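Local atomic coordinates of oxidoreductase YdhF (Escherichia coli, PDB entry 1OG6), a protein that probably works as an NADPH-dependent oxidoreductase of the aldo-keto reductase family, binding its cofactor in an alpha/beta barrel. Residues Ile7-Pro12 with Phe174-Thr178. Residues are numbered along the deposited sequence; the frame is centred on the assembly and turned at random.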
ATOM      1  N   ILE C   7      20.703  -7.645 -13.144  1.00 28.69           N
ATOM      2  CA  ILE C   7      19.787  -7.026 -12.198  1.00 28.14           C
ATOM      3  C   ILE C   7      18.325  -6.811 -12.604  1.00 29.17           C
ATOM      4  O   ILE C   7      17.439  -6.895 -11.765  1.00 28.98           O
ATOM      5  CB  ILE C   7      20.371  -5.703 -11.691  1.00 26.47           C
ATOM      6  CG1 ILE C   7      20.599  -4.749 -12.852  1.00 27.20           C
ATOM      7  CG2 ILE C   7      21.686  -5.965 -10.988  1.00 24.27           C
ATOM      8  CD1 ILE C   7      21.123  -3.401 -12.426  1.00 26.80           C
ATOM      9  N   ALA C   8      18.056  -6.543 -13.871  1.00 30.96           N
ATOM     10  CA  ALA C   8      16.682  -6.324 -14.299  1.00 33.56           C
ATOM     11  C   ALA C   8      16.446  -7.073 -15.596  1.00 36.20           C
ATOM     12  O   ALA C   8      17.325  -7.788 -16.062  1.00 37.76           O
ATOM     13  CB  ALA C   8      16.434  -4.842 -14.499  1.00 33.07           C
ATOM     14  N   PRO C   9      15.246  -6.950 -16.185  1.00 37.88           N
ATOM     15  CA  PRO C   9      14.955  -7.643 -17.444  1.00 38.78           C
ATOM     16  C   PRO C   9      15.881  -7.253 -18.599  1.00 39.45           C
ATOM     17  O   PRO C   9      16.494  -8.122 -19.226  1.00 41.77           O
ATOM     18  CB  PRO C   9      13.503  -7.275 -17.697  1.00 38.97           C
ATOM     19  CG  PRO C   9      12.950  -7.327 -16.319  1.00 39.73           C
ATOM     20  CD  PRO C   9      13.992  -6.546 -15.529  1.00 38.95           C
ATOM     21  N   GLN C  10      15.981  -5.962 -18.895  1.00 38.27           N
ATOM     22  CA  GLN C  10      16.872  -5.522 -19.965  1.00 37.10           C
ATOM     23  C   GLN C  10      18.122  -4.959 -19.302  1.00 35.47           C
ATOM     24  O   GLN C  10      19.047  -4.496 -19.959  1.00 35.02           O
ATOM     25  CB  GLN C  10      16.209  -4.430 -20.807  1.00 39.28           C
ATOM     26  CG  GLN C  10      14.725  -4.642 -21.083  0.74 42.09           C
ATOM     27  CD  GLN C  10      14.369  -6.093 -21.330  0.52 43.19           C
ATOM     28  OE1 GLN C  10      14.958  -6.760 -22.184  0.91 43.44           O
ATOM     29  NE2 GLN C  10      13.393  -6.590 -20.578  1.00 44.38           N
ATOM     30  N   GLY C  11      18.128  -5.018 -17.977  1.00 34.14           N
ATOM     31  CA  GLY C  11      19.227  -4.494 -17.197  1.00 31.85           C
ATOM     32  C   GLY C  11      20.590  -5.054 -17.507  1.00 30.23           C
ATOM     33  O   GLY C  11      20.729  -5.927 -18.355  1.00 29.64           O
ATOM     34  N   PRO C  12      21.621  -4.555 -16.807  1.00 29.19           N
ATOM     35  CA  PRO C  12      23.033  -4.924 -16.915  1.00 28.55           C
ATOM     36  C   PRO C  12      23.373  -6.146 -16.078  1.00 27.48           C
ATOM     37  O   PRO C  12      22.526  -6.671 -15.368  1.00 28.49           O
ATOM     38  CB  PRO C  12      23.735  -3.680 -16.405  1.00 28.93           C
ATOM     39  CG  PRO C  12      22.849  -3.288 -15.272  1.00 29.80           C
ATOM     40  CD  PRO C  12      21.454  -3.450 -15.845  1.00 28.95           C
ATOM     41  N   PHE C 174      12.028   1.995 -20.576  1.00 41.97           N
ATOM     42  CA  PHE C 174      12.869   0.885 -20.125  1.00 41.33           C
ATOM     43  C   PHE C 174      12.664   0.530 -18.647  1.00 40.04           C
ATOM     44  O   PHE C 174      12.349   1.397 -17.829  1.00 39.10           O
ATOM     45  CB  PHE C 174      14.341   1.203 -20.402  1.00 42.72           C
ATOM     46  CG  PHE C 174      14.701   2.658 -20.229  1.00 43.19           C
ATOM     47  CD1 PHE C 174      14.614   3.273 -18.985  1.00 43.69           C
ATOM     48  CD2 PHE C 174      15.164   3.404 -21.315  1.00 44.06           C
ATOM     49  CE1 PHE C 174      14.987   4.607 -18.827  1.00 44.19           C
ATOM     50  CE2 PHE C 174      15.540   4.739 -21.166  1.00 44.19           C
ATOM     51  CZ  PHE C 174      15.452   5.340 -19.923  1.00 44.13           C
ATOM     52  N   THR C 175      12.854  -0.745 -18.311  1.00 38.41           N
ATOM     53  CA  THR C 175      12.660  -1.221 -16.942  1.00 37.53           C
ATOM     54  C   THR C 175      13.730  -0.769 -15.957  1.00 36.39           C
ATOM     55  O   THR C 175      14.920  -1.019 -16.172  1.00 36.77           O
ATOM     56  CB  THR C 175      12.613  -2.752 -16.880  1.00 38.11           C
ATOM     57  OG1 THR C 175      12.038  -3.264 -18.085  1.00 37.88           O
ATOM     58  CG2 THR C 175      11.763  -3.204 -15.690  1.00 38.18           C
ATOM     59  N   LEU C 176      13.292  -0.121 -14.876  1.00 33.63           N
ATOM     60  CA  LEU C 176      14.200   0.364 -13.838  1.00 30.97           C
ATOM     61  C   LEU C 176      15.106  -0.780 -13.394  1.00 29.98           C
ATOM     62  O   LEU C 176      14.646  -1.790 -12.868  1.00 31.68           O
ATOM     63  CB  LEU C 176      13.406   0.929 -12.652  1.00 27.98           C
ATOM     64  CG  LEU C 176      12.735   2.292 -12.874  1.00 26.17           C
ATOM     65  CD1 LEU C 176      11.693   2.536 -11.816  1.00 25.19           C
ATOM     66  CD2 LEU C 176      13.773   3.400 -12.849  1.00 25.51           C
ATOM     67  N   ALA C 177      16.400  -0.614 -13.625  1.00 27.96           N
ATOM     68  CA  ALA C 177      17.372  -1.634 -13.296  1.00 26.36           C
ATOM     69  C   ALA C 177      17.397  -2.053 -11.840  1.00 25.87           C
ATOM     70  O   ALA C 177      17.743  -3.186 -11.546  1.00 26.97           O
ATOM     71  CB  ALA C 177      18.752  -1.187 -13.725  1.00 25.52           C
ATOM     72  N   THR C 178      17.035  -1.168 -10.919  1.00 25.11           N
ATOM     73  CA  THR C 178      17.081  -1.539  -9.504  1.00 23.34           C
ATOM     74  C   THR C 178      16.418  -0.523  -8.574  1.00 23.53           C
ATOM     75  O   THR C 178      15.869   0.476  -9.018  1.00 23.09           O
ATOM     76  CB  THR C 178      18.551  -1.746  -9.047  1.00 21.08           C
ATOM     77  OG1 THR C 178      18.569  -2.421  -7.793  1.00 19.18           O
ATOM     78  CG2 THR C 178      19.267  -0.415  -8.885  1.00 20.06           C
TER
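Ala8 and Ala177 bring the two backbones nearest, their CA atoms 4.8 Å apart, and from there the chains open out to 6.7 Å between the CA atoms of Gln10 and Thr175; no hydrogen bond links them. The turn 7-12 is closed by a bond of its own, Ile7 N donating to Pro12 O, and Ile7, Ala8 and Pro12 supply the apolar atoms that face Ala177. Ile7 reaches the Ala177 methyl with the end of its longer branch: CD1 lies 3.5 Å from Ala177 CB, while CG1 runs past Ala177 O. A chi1 of 60° sets CG1 over the residue's own backbone, flanked by N and C, and the extended chi2 carries CD1 on to the methyl. The ring of Pro12 adds CD at 4.1 Å from the same Ala177 CB, so two residues from the two ends of the turn cover one small side chain. Ala8 takes the backbone beside it, its CB resting 3.6 Å from Ala177 CA. Cut back to alanine, Ile7 would probably leave a gap beside the Ala177 methyl, with Pro12 CD as its main remaining cover from the turn. Farther out the fit is looser: Thr175 brings CG2 to Pro9 CD at 4.0 Å, the two side chains crossing at about a right angle. Ala177 also touches Leu124 of strand 122-127, and Ile7 is hydrogen-bonded through its backbone to Arg205. The segment 7-12 is the connection of the antiparallel hairpin formed by strands 4-6 and 13-20, and it packs on the loop leading from helix 162-169 into strand 179-182. An N-terminal hairpin of this kind closing the bottom of the barrel is characteristic of the aldo-keto reductase version of the TIM barrel.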